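Local coordinates for protein racemase, putative (Roseobacter denitrificans, PDB 3TCS) that binds magnesium in a TIM barrel of the mandelate racemase/muconate lactonizing enzyme family and may act as a hydro-lyase or racemase, at residues 100-112 with 279-291. Residues are numbered along the deposited sequence; the frame is centred on the assembly and turned at random.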
# COMPACT_ATOMS: atom_id res chain seq x y z
N LEU B 100 3.29 4.85 -3.55
CA LEU B 100 4.51 4.71 -4.35
C LEU B 100 4.18 4.41 -5.82
O LEU B 100 4.82 4.93 -6.72
CB LEU B 100 5.41 3.59 -3.80
CG LEU B 100 6.78 3.46 -4.48
CD1 LEU B 100 7.69 4.58 -4.03
CD2 LEU B 100 7.40 2.10 -4.16
N ARG B 101 3.18 3.56 -6.05
CA ARG B 101 2.80 3.21 -7.42
C ARG B 101 2.14 4.37 -8.13
O ARG B 101 2.35 4.58 -9.32
CB ARG B 101 1.86 2.00 -7.45
CG ARG B 101 2.55 0.66 -7.30
CD ARG B 101 3.04 0.49 -5.90
NE ARG B 101 3.82 -0.72 -5.70
CZ ARG B 101 4.48 -0.98 -4.58
NH1 ARG B 101 4.41 -0.11 -3.58
NH2 ARG B 101 5.21 -2.08 -4.46
N ARG B 102 1.32 5.13 -7.40
CA ARG B 102 0.66 6.30 -7.99
C ARG B 102 1.71 7.28 -8.48
O ARG B 102 1.53 7.94 -9.51
CB ARG B 102 -0.21 7.00 -6.94
CG ARG B 102 -1.47 6.26 -6.55
CD ARG B 102 -2.16 6.97 -5.38
NE ARG B 102 -3.40 6.29 -5.00
CZ ARG B 102 -4.62 6.77 -5.21
NH1 ARG B 102 -4.79 7.94 -5.81
NH2 ARG B 102 -5.67 6.06 -4.83
N ALA B 103 2.81 7.38 -7.74
CA ALA B 103 3.91 8.29 -8.07
C ALA B 103 4.72 7.75 -9.24
O ALA B 103 5.04 8.47 -10.18
CB ALA B 103 4.81 8.50 -6.85
N MET B 104 5.07 6.46 -9.16
CA MET B 104 5.83 5.82 -10.22
C MET B 104 5.10 5.95 -11.56
O MET B 104 5.72 6.12 -12.61
CB MET B 104 6.01 4.33 -9.92
CG MET B 104 6.91 4.03 -8.74
SD MET B 104 6.78 2.29 -8.23
CE MET B 104 7.11 1.46 -9.78
N ALA B 105 3.77 5.85 -11.51
CA ALA B 105 2.96 5.94 -12.72
C ALA B 105 3.19 7.24 -13.48
O ALA B 105 3.15 7.27 -14.71
CB ALA B 105 1.48 5.79 -12.38
N GLY B 106 3.43 8.31 -12.74
CA GLY B 106 3.66 9.61 -13.35
C GLY B 106 4.96 9.66 -14.13
O GLY B 106 5.03 10.25 -15.21
N VAL B 107 6.01 9.06 -13.58
CA VAL B 107 7.29 9.07 -14.27
C VAL B 107 7.22 8.13 -15.47
O VAL B 107 7.72 8.44 -16.55
CB VAL B 107 8.44 8.64 -13.34
CG1 VAL B 107 9.77 8.70 -14.10
CG2 VAL B 107 8.50 9.57 -12.12
N ASP B 108 6.58 6.98 -15.26
CA ASP B 108 6.42 5.99 -16.33
C ASP B 108 5.68 6.56 -17.53
O ASP B 108 6.16 6.48 -18.66
CB ASP B 108 5.66 4.77 -15.79
CG ASP B 108 5.11 3.88 -16.91
OD1 ASP B 108 5.63 2.76 -17.10
OD2 ASP B 108 4.16 4.31 -17.60
N THR B 109 4.51 7.15 -17.30
CA THR B 109 3.74 7.70 -18.40
C THR B 109 4.44 8.86 -19.10
O THR B 109 4.27 9.04 -20.30
CB THR B 109 2.31 8.11 -17.96
OG1 THR B 109 2.37 9.01 -16.85
CG2 THR B 109 1.51 6.86 -17.57
N ALA B 110 5.24 9.63 -18.37
CA ALA B 110 5.97 10.74 -18.98
C ALA B 110 7.07 10.18 -19.89
O ALA B 110 7.38 10.74 -20.95
CB ALA B 110 6.60 11.63 -17.90
N ILE B 111 7.65 9.06 -19.48
CA ILE B 111 8.69 8.41 -20.26
C ILE B 111 8.09 7.87 -21.56
O ILE B 111 8.72 7.96 -22.61
CB ILE B 111 9.38 7.29 -19.44
CG1 ILE B 111 10.24 7.93 -18.35
CG2 ILE B 111 10.20 6.38 -20.34
CD1 ILE B 111 10.89 6.94 -17.40
N TRP B 112 6.88 7.32 -21.51
CA TRP B 112 6.29 6.81 -22.74
C TRP B 112 5.98 7.95 -23.71
O TRP B 112 6.13 7.79 -24.92
CB TRP B 112 5.03 5.98 -22.45
CG TRP B 112 5.37 4.62 -21.92
CD1 TRP B 112 5.37 4.22 -20.61
CD2 TRP B 112 5.84 3.50 -22.68
NE1 TRP B 112 5.81 2.92 -20.51
CE2 TRP B 112 6.10 2.46 -21.77
CE3 TRP B 112 6.06 3.28 -24.05
CZ2 TRP B 112 6.57 1.20 -22.18
CZ3 TRP B 112 6.53 2.04 -24.46
CH2 TRP B 112 6.78 1.01 -23.53
N PRO B 279 -7.30 -3.50 -14.51
CA PRO B 279 -6.27 -2.67 -13.88
C PRO B 279 -6.49 -1.19 -14.21
O PRO B 279 -7.07 -0.86 -15.25
CB PRO B 279 -4.98 -3.20 -14.50
CG PRO B 279 -5.42 -3.58 -15.89
CD PRO B 279 -6.74 -4.28 -15.64
N ASP B 280 -6.05 -0.32 -13.31
CA ASP B 280 -6.10 1.12 -13.56
C ASP B 280 -4.62 1.44 -13.79
O ASP B 280 -3.79 1.22 -12.92
CB ASP B 280 -6.63 1.89 -12.34
CG ASP B 280 -6.61 3.40 -12.54
OD1 ASP B 280 -5.51 3.98 -12.56
OD2 ASP B 280 -7.69 4.01 -12.69
N ILE B 281 -4.30 1.92 -14.98
CA ILE B 281 -2.92 2.22 -15.34
C ILE B 281 -2.14 3.03 -14.32
O ILE B 281 -0.95 2.76 -14.08
CB ILE B 281 -2.86 2.95 -16.70
CG1 ILE B 281 -3.32 1.99 -17.81
CG2 ILE B 281 -1.45 3.47 -16.96
CD1 ILE B 281 -3.56 2.67 -19.14
N LEU B 282 -2.78 4.02 -13.72
CA LEU B 282 -2.09 4.86 -12.76
C LEU B 282 -2.05 4.30 -11.33
O LEU B 282 -1.06 4.49 -10.63
CB LEU B 282 -2.68 6.28 -12.80
CG LEU B 282 -2.64 6.89 -14.21
CD1 LEU B 282 -3.17 8.32 -14.17
CD2 LEU B 282 -1.21 6.88 -14.77
N TYR B 283 -3.10 3.61 -10.89
CA TYR B 283 -3.07 3.03 -9.55
C TYR B 283 -2.05 1.88 -9.53
O TYR B 283 -1.45 1.60 -8.50
CB TYR B 283 -4.43 2.45 -9.14
CG TYR B 283 -5.56 3.44 -8.90
CD1 TYR B 283 -5.31 4.73 -8.42
CD2 TYR B 283 -6.89 3.07 -9.12
CE1 TYR B 283 -6.35 5.62 -8.16
CE2 TYR B 283 -7.94 3.95 -8.86
CZ TYR B 283 -7.66 5.22 -8.38
OH TYR B 283 -8.69 6.10 -8.11
N LEU B 284 -1.89 1.23 -10.67
CA LEU B 284 -0.98 0.08 -10.79
C LEU B 284 0.50 0.43 -10.91
O LEU B 284 1.36 -0.43 -10.73
CB LEU B 284 -1.42 -0.80 -11.97
CG LEU B 284 -0.67 -2.10 -12.30
CD1 LEU B 284 -0.52 -2.97 -11.06
CD2 LEU B 284 -1.47 -2.84 -13.38
N GLY B 285 0.81 1.69 -11.21
CA GLY B 285 2.21 2.07 -11.32
C GLY B 285 2.70 2.43 -12.71
O GLY B 285 3.90 2.64 -12.91
N GLY B 286 1.80 2.50 -13.67
CA GLY B 286 2.21 2.88 -15.01
C GLY B 286 1.97 1.86 -16.09
O GLY B 286 1.45 0.77 -15.84
N ILE B 287 2.34 2.24 -17.31
CA ILE B 287 2.19 1.39 -18.49
C ILE B 287 2.98 0.08 -18.38
O ILE B 287 2.43 -1.00 -18.59
CB ILE B 287 2.64 2.14 -19.76
CG1 ILE B 287 1.68 3.31 -20.04
CG2 ILE B 287 2.70 1.19 -20.95
CD1 ILE B 287 0.27 2.88 -20.39
N CYS B 288 4.26 0.18 -18.07
CA CYS B 288 5.10 -1.01 -17.97
C CYS B 288 4.50 -2.05 -17.02
O CYS B 288 4.39 -3.22 -17.36
CB CYS B 288 6.50 -0.65 -17.50
SG CYS B 288 7.44 0.27 -18.73
N ARG B 289 4.12 -1.61 -15.83
CA ARG B 289 3.55 -2.54 -14.86
C ARG B 289 2.18 -3.04 -15.30
O ARG B 289 1.83 -4.19 -15.07
CB ARG B 289 3.51 -1.87 -13.48
CG ARG B 289 4.92 -1.73 -12.86
CD ARG B 289 4.92 -0.82 -11.65
NE ARG B 289 3.90 -1.22 -10.69
CZ ARG B 289 4.06 -2.15 -9.75
NH1 ARG B 289 5.21 -2.80 -9.63
NH2 ARG B 289 3.05 -2.45 -8.95
N THR B 290 1.40 -2.19 -15.97
CA THR B 290 0.09 -2.63 -16.45
C THR B 290 0.29 -3.71 -17.53
O THR B 290 -0.47 -4.68 -17.59
CB THR B 290 -0.72 -1.45 -17.04
OG1 THR B 290 -0.97 -0.49 -16.01
CG2 THR B 290 -2.05 -1.95 -17.59
N LEU B 291 1.31 -3.54 -18.36
CA LEU B 291 1.60 -4.52 -19.41
C LEU B 291 1.95 -5.89 -18.81
O LEU B 291 1.73 -6.93 -19.44
CB LEU B 291 2.74 -4.03 -20.30
CG LEU B 291 2.39 -2.84 -21.20
CD1 LEU B 291 3.61 -2.40 -22.00
CD2 LEU B 291 1.25 -3.23 -22.14
O HOH W 1 -7.97 7.44 -5.49
O HOH W 2 4.92 1.03 -15.00
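Asp108, inside one helix, holds the first turn of another: with CG swung opposite the backbone N (chi1 164°), its OD1 accepts from Cys288 N at 3.1 Å, on the syn side, while Ile287 N comes to OD2 at 2.8 Å from above the carboxylate plane. That helix end would probably stabilise the negative charge. A water donates to both Asp108 OD1 and Gly285 O and accepts from Arg289 N. One turn after Asp108, Trp112 takes Ile287 CG2 over a face of its five-membered ring in a CH-pi contact, with Cys288 SG at its edge, 3.6 Å from NE1. Gly286 makes room for the Asp108 carboxylate, and Gly285 CA makes a nearly straight CA-H...O contact with Arg101 O (3.2 Å). At the far end Tyr283 CE1 lies over a face of the Arg102 guanidinium, the two planes 47° apart, and a water links Arg102 NH2 to Tyr283 OH; Arg102 NE bonds Ser98 OG of its own chain, and NH2 bonds Lys94 O of the second subunit. The contact thus joins helix 98-119 of the N-terminal domain to the barrel loop between strand 276-277 and helix 287-300, with helices 81-91 and 314-322 packed around it.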